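Local coordinates for protein 6-O-methylguanine DNA methyltransferase (Enterococcus faecalis, PDB 2B6C) that is of unknown function but belongs to the AlkD-like DNA alkylation repair family and is predicted to take part in repairing alkylated DNA, at residues P35-L40 and Q72-D77; P13-K18 and G31-E36; K162-D167 and L201-L206. All blocks are in the same frame, centred on the assembly; numbering follows the deposited sequence. Where two conformers were deposited one is given.

In the fold
Three contacts sample the two ends of an all-helical chain whose family points to an AlkD-like, HEAT-like superhelix. Contacts 1 and 2 are neighbours on one side of the chain's centre, their centres about 12 Å apart. Both use helix 34-48 and share Pro-35 and Glu-36, and they touch where Ile-32 CG2 packs 3.6 Å from Arg-37 N. Contact 3 lies on the opposite side of the chain's centre: its centre is about 34 Å from that of contact 1 and about 36 Å from that of contact 2. Contact 1 is a polar helix pairing, contact 2 joins a helix to a loop through close backbone packing, and contact 3 is aliphatic.

Contact 1: P35-L40 and Q72-D77; sequences PERQAL and QYVAID
The guanidinium of Arg-37 has the CB of Tyr-73 over one face, 3.4 Å above the plane and over its centre, while OD2 of Asp-77 and a water lie at its edge. The tyrosine ring itself is turned 62° from the guanidinium and is met obliquely, Arg-37 NH2 lying 3.5 Å from Tyr-73 CD2. A bend at the third torsion of Arg-37 (chi3 76°) swings the group round toward Asp-77. There Arg-37 NH1 forms a salt bridge to Asp-77 OD2 at 2.9 Å with a nearly straight N-H...O angle of 168°, arriving on the syn side but tilted out of the carboxylate plane. The water accepts from Arg-37 NE at 3.0 Å and donates to Asp-77 OD2 at 2.9 Å. Nearer the backbone, Arg-37 CD packs against Val-74 CG2 at 4.2 Å. Phe-9 and Ile-32 also touch Arg-37, and the hydroxyl of Tyr-73 reaches away to Asp-105. Helices 34-48 and 69-81 are thus tied by a charge pair in which the arginine is buried and the aspartate partly exposed. The bonds from NH1 and, through the water, from NE converge on one carboxylate oxygen and hold the rotation of the guanidinium, and the carboxylate probably offsets much of its charge.

Contact 2: P13-K18 and G31-E36; sequences PETAAK and GIPAPE
Thr-15 and Ala-16, on the first turns of helix 13-22, pack against the loop 31-33 that leads into helix 34-48, with Pro-33 at the N-cap of that helix; this is helix-on-loop packing near the N-terminal end of a probably HEAT-like fold. The closest approach is between backbones: Gly-31 CA lies 3.5 Å from Ala-16 N and the two CA atoms are 3.6 Å apart. Gly-31 has no side chain to hold the helix off, and its positive phi (97°, with psi 43°) places it in the left-handed region. Ala-16 adds its methyl, CB standing 3.6 Å from Gly-31 N. Beside this, Thr-15 uses its methyl branch: with OG1 next to its own backbone N (chi1 -56°), CG2 extends to 3.7 Å from Gly-31 O and 3.8 Å from Pro-33 CG, and the threonine and proline side chains cross at about a right angle. All of these are van der Waals contacts.

In the next shell, Phe-29 touches Ala-16, and Ile-32, whose side chain starts off away from helix 13-22, packs on Phe-9 and Leu-40. Asn-12 OD1 accepts a hydrogen bond from Thr-15 N in the first turn of the helix. Glu-70, in the first turn of helix 69-81, holds the loop: one carboxylate oxygen, its OE2, accepts hydrogen bonds from both Gly-31 N and Ile-32 N.

Contact 3: K162-D167 and L201-L206; sequences KAIIYD and LVLSPL
Next to Leu-203, which meets Ile-164 across the contact, the OG of Ser-204 is gripped twice: it accepts from the backbone N of Ala-207, capping helix 205-211 at its N-cap position, and it is hydrogen-bonded to OE1 of Gln-176, whose NE2 makes a weak hydrogen bond to Asp-167 O, a link by which one side chain of helix 173-186 spans both segments. Arg-168 NH1 adds a further tie to Val-202 O.

The direct contact is aliphatic. Ile-164 presents its CG2 methyl, set anti to the backbone N by chi1 of -66°, and this one carbon meets two leucines: Leu-203 CD2 at 3.8 Å and Leu-201 CD1 at 3.9 Å. Leu-201 CD1 in turn sits 4.0 Å from Ile-165 CG1, with the two side chains crossing at about a right angle. In Leu-201 the touching methyl is the extended one (CD1 anti to CA, chi2 -175°), which carries it out from the backbone to the helix, whereas Leu-203 uses its CD2 branch; the nearest CA atoms, Ile-165 and Leu-201, remain 7.9 Å apart. Ile-179 of helix 173-186 and Leu-145 of helix 138-146 also touch Ile-164. The turn from helix 191-200 into helix 205-211 is therefore seated on the end of helix 157-166 by methyl packing, while hydrogen bonds through Gln-176, one of them weak, and from Arg-168, next along the chain, add polar ties.

Contact 1: P35-L40 and Q72-D77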
loop_
_atom_site.group_PDB
_atom_site.type_symbol
_atom_site.label_atom_id
_atom_site.label_comp_id
_atom_site.label_asym_id
_atom_site.label_seq_id
_atom_site.Cartn_x
_atom_site.Cartn_y
_atom_site.Cartn_z
ATOM N N PRO B 35 4.767 -14.194 14.571
ATOM C CA PRO B 35 3.888 -14.730 13.518
ATOM C C PRO B 35 2.466 -14.930 14.004
ATOM O O PRO B 35 1.535 -14.606 13.284
ATOM C CB PRO B 35 4.556 -16.060 13.118
ATOM C CG PRO B 35 5.996 -15.913 13.569
ATOM C CD PRO B 35 5.916 -15.082 14.824
ATOM N N GLU B 36 2.289 -15.401 15.232
ATOM C CA GLU B 36 0.959 -15.546 15.788
ATOM C C GLU B 36 0.295 -14.186 16.005
ATOM O O GLU B 36 -0.881 -14.018 15.693
ATOM C CB GLU B 36 1.018 -16.378 17.060
ATOM C CG GLU B 36 1.290 -17.848 16.765
ATOM C CD GLU B 36 2.549 -18.358 17.418
ATOM O OE1 GLU B 36 2.440 -19.163 18.376
ATOM O OE2 GLU B 36 3.646 -17.944 16.965
ATOM N N ARG B 37 1.063 -13.201 16.490
ATOM C CA ARG B 37 0.536 -11.850 16.752
ATOM C C ARG B 37 0.030 -11.200 15.467
ATOM O O ARG B 37 -1.004 -10.544 15.471
ATOM C CB ARG B 37 1.596 -10.961 17.424
ATOM C CG ARG B 37 1.055 -9.626 17.963
ATOM C CD ARG B 37 2.187 -8.580 18.149
ATOM N NE ARG B 37 2.622 -7.991 16.865
ATOM C CZ ARG B 37 3.844 -8.104 16.337
ATOM N NH1 ARG B 37 4.116 -7.511 15.188
ATOM N NH2 ARG B 37 4.810 -8.777 16.956
ATOM N N GLN B 38 0.777 -11.410 14.386
ATOM C CA GLN B 38 0.471 -10.857 13.086
ATOM C C GLN B 38 -0.796 -11.474 12.514
ATOM O O GLN B 38 -1.644 -10.765 11.987
ATOM C CB GLN B 38 1.660 -11.015 12.154
ATOM C CG GLN B 38 2.828 -10.064 12.524
ATOM C CD GLN B 38 4.185 -10.490 11.931
ATOM O OE1 GLN B 38 4.242 -11.305 10.996
ATOM N NE2 GLN B 38 5.281 -9.952 12.489
ATOM N N ALA B 39 -0.965 -12.784 12.670
ATOM C CA ALA B 39 -2.192 -13.443 12.250
ATOM C C ALA B 39 -3.389 -13.001 13.100
ATOM O O ALA B 39 -4.501 -12.864 12.584
ATOM C CB ALA B 39 -2.027 -14.996 12.265
ATOM N N LEU B 40 -3.164 -12.763 14.393
ATOM C CA LEU B 40 -4.252 -12.409 15.310
ATOM C C LEU B 40 -4.701 -10.948 15.171
ATOM O O LEU B 40 -5.848 -10.595 15.457
ATOM C CB LEU B 40 -3.837 -12.693 16.763
ATOM C CG LEU B 40 -3.357 -14.116 17.135
ATOM C CD1 LEU B 40 -3.017 -14.162 18.617
ATOM C CD2 LEU B 40 -4.361 -15.218 16.787
ATOM N N GLN B 72 2.445 -2.910 22.348
ATOM C CA GLN B 72 3.303 -1.860 21.725
ATOM C C GLN B 72 3.620 -2.256 20.299
ATOM O O GLN B 72 3.668 -1.393 19.415
ATOM C CB GLN B 72 4.609 -1.575 22.486
ATOM C CG GLN B 72 4.459 -0.787 23.763
ATOM C CD GLN B 72 4.123 -1.649 24.947
ATOM O OE1 GLN B 72 2.956 -1.723 25.364
ATOM N NE2 GLN B 72 5.128 -2.286 25.521
ATOM N N TYR B 73 3.784 -3.563 20.063
ATOM C CA TYR B 73 4.078 -4.062 18.713
ATOM C C TYR B 73 2.866 -3.856 17.822
ATOM O O TYR B 73 3.024 -3.513 16.647
ATOM C CB TYR B 73 4.441 -5.551 18.692
ATOM C CG TYR B 73 5.638 -5.973 19.529
ATOM C CD1 TYR B 73 6.668 -5.070 19.845
ATOM C CD2 TYR B 73 5.769 -7.323 19.958
ATOM C CE1 TYR B 73 7.758 -5.467 20.594
ATOM C CE2 TYR B 73 6.859 -7.736 20.719
ATOM C CZ TYR B 73 7.866 -6.807 21.020
ATOM O OH TYR B 73 8.963 -7.216 21.742
ATOM N N VAL B 74 1.665 -4.090 18.390
ATOM C CA VAL B 74 0.408 -3.764 17.738
ATOM C C VAL B 74 0.301 -2.283 17.407
ATOM O O VAL B 74 0.018 -1.935 16.261
ATOM C CB VAL B 74 -0.862 -4.260 18.514
ATOM C CG1 VAL B 74 -2.146 -3.707 17.843
ATOM C CG2 VAL B 74 -0.872 -5.768 18.569
ATOM N N ALA B 75 0.562 -1.409 18.380
ATOM C CA ALA B 75 0.600 0.032 18.122
ATOM C C ALA B 75 1.496 0.443 16.931
ATOM O O ALA B 75 1.086 1.235 16.071
ATOM C CB ALA B 75 1.004 0.815 19.381
ATOM N N ILE B 76 2.715 -0.075 16.900
ATOM C CA ILE B 76 3.678 0.305 15.844
ATOM C C ILE B 76 3.236 -0.267 14.486
ATOM O O ILE B 76 3.407 0.387 13.445
ATOM C CB ILE B 76 5.140 -0.098 16.198
ATOM C CG1 ILE B 76 5.513 0.538 17.546
ATOM C CG2 ILE B 76 6.096 0.388 15.079
ATOM C CD1 ILE B 76 6.844 0.074 18.224
ATOM N N ASP B 77 2.626 -1.461 14.500
ATOM C CA ASP B 77 2.039 -2.038 13.271
ATOM C C ASP B 77 0.899 -1.155 12.748
ATOM O O ASP B 77 0.749 -0.997 11.556
ATOM C CB ASP B 77 1.520 -3.480 13.486
ATOM C CG ASP B 77 2.615 -4.527 13.396
ATOM O OD1 ASP B 77 3.753 -4.220 12.931
ATOM O OD2 ASP B 77 2.339 -5.677 13.808
HETATM O O HOH W 1 0.296 -6.755 15.499
#

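Contact 2: P13-K18 and G31-E36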
loop_
_atom_site.group_PDB
_atom_site.type_symbol
_atom_site.label_atom_id
_atom_site.label_comp_id
_atom_site.label_asym_id
_atom_site.label_seq_id
_atom_site.Cartn_x
_atom_site.Cartn_y
_atom_site.Cartn_z
ATOM N N PRO B 13 1.574 -18.302 29.624
ATOM C CA PRO B 13 2.550 -18.065 30.691
ATOM C C PRO B 13 3.941 -18.608 30.411
ATOM O O PRO B 13 4.934 -17.975 30.800
ATOM C CB PRO B 13 1.942 -18.785 31.910
ATOM C CG PRO B 13 0.538 -19.006 31.571
ATOM C CD PRO B 13 0.426 -19.095 30.094
ATOM N N GLU B 14 4.023 -19.761 29.748
ATOM C CA GLU B 14 5.323 -20.374 29.489
ATOM C C GLU B 14 6.083 -19.637 28.380
ATOM O O GLU B 14 7.287 -19.390 28.487
ATOM C CB GLU B 14 5.174 -21.868 29.181
ATOM C CG GLU B 14 4.756 -22.714 30.417
ATOM C CD GLU B 14 5.498 -24.077 30.518
ATOM O OE1 GLU B 14 6.570 -24.228 29.871
ATOM O OE2 GLU B 14 5.017 -24.990 31.248
ATOM N N THR B 15 5.368 -19.292 27.311
ATOM C CA THR B 15 5.969 -18.546 26.211
ATOM C C THR B 15 6.289 -17.113 26.660
ATOM O O THR B 15 7.306 -16.547 26.269
ATOM C CB THR B 15 5.045 -18.574 24.961
ATOM O OG1 THR B 15 4.771 -19.947 24.610
ATOM C CG2 THR B 15 5.706 -17.870 23.789
ATOM N N ALA B 16 5.426 -16.539 27.494
ATOM C CA ALA B 16 5.635 -15.190 28.015
ATOM C C ALA B 16 6.926 -15.112 28.835
ATOM O O ALA B 16 7.680 -14.179 28.684
ATOM C CB ALA B 16 4.425 -14.717 28.859
ATOM N N ALA B 17 7.164 -16.096 29.698
ATOM C CA ALA B 17 8.386 -16.171 30.496
ATOM C C ALA B 17 9.627 -16.136 29.628
ATOM O O ALA B 17 10.595 -15.479 29.977
ATOM C CB ALA B 17 8.386 -17.430 31.352
ATOM N N LYS B 18 9.602 -16.881 28.519
ATOM C CA LYS B 18 10.733 -16.928 27.575
ATOM C C LYS B 18 10.945 -15.636 26.828
ATOM O O LYS B 18 12.078 -15.212 26.684
ATOM C CB LYS B 18 10.586 -18.058 26.553
ATOM C CG LYS B 18 10.662 -19.449 27.178
ATOM C CD LYS B 18 10.197 -20.514 26.207
ATOM C CE LYS B 18 10.558 -21.898 26.779
ATOM N NZ LYS B 18 9.755 -22.972 26.117
ATOM N N GLY B 31 2.813 -13.437 25.865
ATOM C CA GLY B 31 3.293 -14.712 25.372
ATOM C C GLY B 31 2.783 -15.044 23.984
ATOM O O GLY B 31 2.420 -16.187 23.715
ATOM N N ILE B 32 2.788 -14.037 23.107
ATOM C CA ILE B 32 2.335 -14.176 21.725
ATOM C C ILE B 32 3.471 -13.893 20.754
ATOM O O ILE B 32 3.752 -12.723 20.465
ATOM C CB ILE B 32 1.201 -13.164 21.386
ATOM C CG1 ILE B 32 0.139 -13.111 22.491
ATOM C CG2 ILE B 32 0.567 -13.518 20.014
ATOM C CD1 ILE B 32 -0.672 -14.396 22.653
ATOM N N PRO B 33 4.095 -14.945 20.206
ATOM C CA PRO B 33 5.173 -14.698 19.240
ATOM C C PRO B 33 4.672 -13.931 17.998
ATOM O O PRO B 33 3.474 -13.942 17.704
ATOM C CB PRO B 33 5.669 -16.113 18.894
ATOM C CG PRO B 33 5.214 -16.980 20.144
ATOM C CD PRO B 33 3.869 -16.383 20.433
ATOM N N ALA B 34 5.599 -13.262 17.316
ATOM C CA ALA B 34 5.312 -12.369 16.188
ATOM C C ALA B 34 4.417 -12.986 15.105
ATOM O O ALA B 34 3.392 -12.384 14.785
ATOM C CB ALA B 34 6.581 -11.817 15.583
ATOM N N PRO B 35 4.767 -14.194 14.571
ATOM C CA PRO B 35 3.888 -14.730 13.518
ATOM C C PRO B 35 2.466 -14.930 14.004
ATOM O O PRO B 35 1.535 -14.606 13.284
ATOM C CB PRO B 35 4.556 -16.060 13.118
ATOM C CG PRO B 35 5.996 -15.913 13.569
ATOM C CD PRO B 35 5.916 -15.082 14.824
ATOM N N GLU B 36 2.289 -15.401 15.232
ATOM C CA GLU B 36 0.959 -15.546 15.788
ATOM C C GLU B 36 0.295 -14.186 16.005
ATOM O O GLU B 36 -0.881 -14.018 15.693
ATOM C CB GLU B 36 1.018 -16.378 17.060
ATOM C CG GLU B 36 1.290 -17.848 16.765
ATOM C CD GLU B 36 2.549 -18.358 17.418
ATOM O OE1 GLU B 36 2.440 -19.163 18.376
ATOM O OE2 GLU B 36 3.646 -17.944 16.965
#

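Contact 3: K162-D167 and L201-L206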
loop_
_atom_site.group_PDB
_atom_site.type_symbol
_atom_site.label_atom_id
_atom_site.label_comp_id
_atom_site.label_asym_id
_atom_site.label_seq_id
_atom_site.Cartn_x
_atom_site.Cartn_y
_atom_site.Cartn_z
ATOM N N LYS B 162 27.772 12.050 9.270
ATOM C CA LYS B 162 27.625 12.961 10.418
ATOM C C LYS B 162 27.171 12.263 11.686
ATOM O O LYS B 162 27.739 12.488 12.768
ATOM C CB LYS B 162 26.673 14.128 10.103
ATOM C CG LYS B 162 26.696 15.218 11.189
ATOM C CD LYS B 162 25.939 16.475 10.755
ATOM C CE LYS B 162 24.431 16.262 10.732
ATOM N NZ LYS B 162 23.737 17.601 10.716
ATOM N N ALA B 163 26.163 11.392 11.560
ATOM C CA ALA B 163 25.676 10.622 12.706
ATOM C C ALA B 163 26.724 9.685 13.281
ATOM O O ALA B 163 26.803 9.525 14.509
ATOM C CB ALA B 163 24.403 9.864 12.393
ATOM N N ILE B 164 27.522 9.066 12.416
ATOM C CA ILE B 164 28.548 8.137 12.899
ATOM C C ILE B 164 29.636 8.916 13.632
ATOM O O ILE B 164 30.086 8.495 14.715
ATOM C CB ILE B 164 29.155 7.276 11.770
ATOM C CG1 ILE B 164 28.098 6.341 11.193
ATOM C CG2 ILE B 164 30.401 6.484 12.273
ATOM C CD1 ILE B 164 28.448 5.735 9.860
ATOM N N ILE B 165 30.036 10.054 13.050
ATOM C CA ILE B 165 31.024 10.948 13.659
ATOM C C ILE B 165 30.582 11.331 15.085
ATOM O O ILE B 165 31.374 11.257 16.043
ATOM C CB ILE B 165 31.297 12.216 12.775
ATOM C CG1 ILE B 165 32.274 11.898 11.623
ATOM C CG2 ILE B 165 31.865 13.351 13.615
ATOM C CD1 ILE B 165 32.263 12.918 10.460
ATOM N N TYR B 166 29.306 11.685 15.231
ATOM C CA TYR B 166 28.755 12.119 16.503
ATOM C C TYR B 166 28.880 11.071 17.610
ATOM O O TYR B 166 29.181 11.413 18.749
ATOM C CB TYR B 166 27.288 12.505 16.328
ATOM C CG TYR B 166 26.682 13.159 17.553
ATOM C CD1 TYR B 166 26.731 14.559 17.730
ATOM C CD2 TYR B 166 26.074 12.386 18.545
ATOM C CE1 TYR B 166 26.184 15.155 18.873
ATOM C CE2 TYR B 166 25.525 12.968 19.671
ATOM C CZ TYR B 166 25.583 14.342 19.841
ATOM O OH TYR B 166 25.008 14.892 20.970
ATOM N N ASP B 167 28.608 9.809 17.282
ATOM C CA ASP B 167 28.596 8.753 18.279
ATOM C C ASP B 167 29.807 7.862 18.162
ATOM O O ASP B 167 29.809 6.768 18.713
ATOM C CB ASP B 167 27.331 7.883 18.118
ATOM C CG ASP B 167 26.186 8.373 18.965
ATOM O OD1 ASP B 167 25.111 8.662 18.411
ATOM O OD2 ASP B 167 26.398 8.540 20.181
ATOM N N LEU B 201 37.911 7.127 9.865
ATOM C CA LEU B 201 37.522 7.188 11.259
ATOM C C LEU B 201 38.090 6.004 12.023
ATOM O O LEU B 201 38.220 4.894 11.465
ATOM C CB LEU B 201 35.985 7.190 11.385
ATOM C CG LEU B 201 35.192 8.269 10.615
ATOM C CD1 LEU B 201 33.667 8.205 10.956
ATOM C CD2 LEU B 201 35.771 9.680 10.869
ATOM N N VAL B 202 38.421 6.221 13.289
ATOM C CA VAL B 202 38.751 5.097 14.177
ATOM C C VAL B 202 37.493 4.637 14.923
ATOM O O VAL B 202 37.070 5.237 15.913
ATOM C CB VAL B 202 39.931 5.416 15.125
ATOM C CG1 VAL B 202 40.180 4.265 16.127
ATOM C CG2 VAL B 202 41.204 5.682 14.296
ATOM N N LEU B 203 36.892 3.571 14.404
ATOM C CA LEU B 203 35.637 3.040 14.911
ATOM C C LEU B 203 35.890 2.018 16.007
ATOM O O LEU B 203 36.964 1.462 16.074
ATOM C CB LEU B 203 34.829 2.401 13.776
ATOM C CG LEU B 203 34.367 3.321 12.655
ATOM C CD1 LEU B 203 33.683 2.481 11.550
ATOM C CD2 LEU B 203 33.466 4.482 13.170
ATOM N N SER B 204 34.901 1.770 16.857
ATOM C CA SER B 204 35.021 0.770 17.913
ATOM C C SER B 204 35.278 -0.608 17.287
ATOM O O SER B 204 34.873 -0.831 16.129
ATOM C CB SER B 204 33.714 0.735 18.725
ATOM O OG SER B 204 32.666 0.150 17.968
ATOM N N PRO B 205 35.983 -1.525 18.005
ATOM C CA PRO B 205 36.121 -2.898 17.482
ATOM C C PRO B 205 34.764 -3.518 17.050
ATOM O O PRO B 205 34.701 -4.166 15.994
ATOM C CB PRO B 205 36.714 -3.676 18.676
ATOM C CG PRO B 205 37.502 -2.665 19.405
ATOM C CD PRO B 205 36.707 -1.358 19.285
ATOM N N LEU B 206 33.700 -3.322 17.839
ATOM C CA LEU B 206 32.409 -3.906 17.471
ATOM C C LEU B 206 31.850 -3.296 16.175
ATOM O O LEU B 206 31.389 -4.038 15.309
ATOM C CB LEU B 206 31.381 -3.826 18.611
ATOM C CG LEU B 206 30.055 -4.507 18.255
ATOM C CD1 LEU B 206 29.477 -5.357 19.401
ATOM C CD2 LEU B 206 29.063 -3.461 17.753
#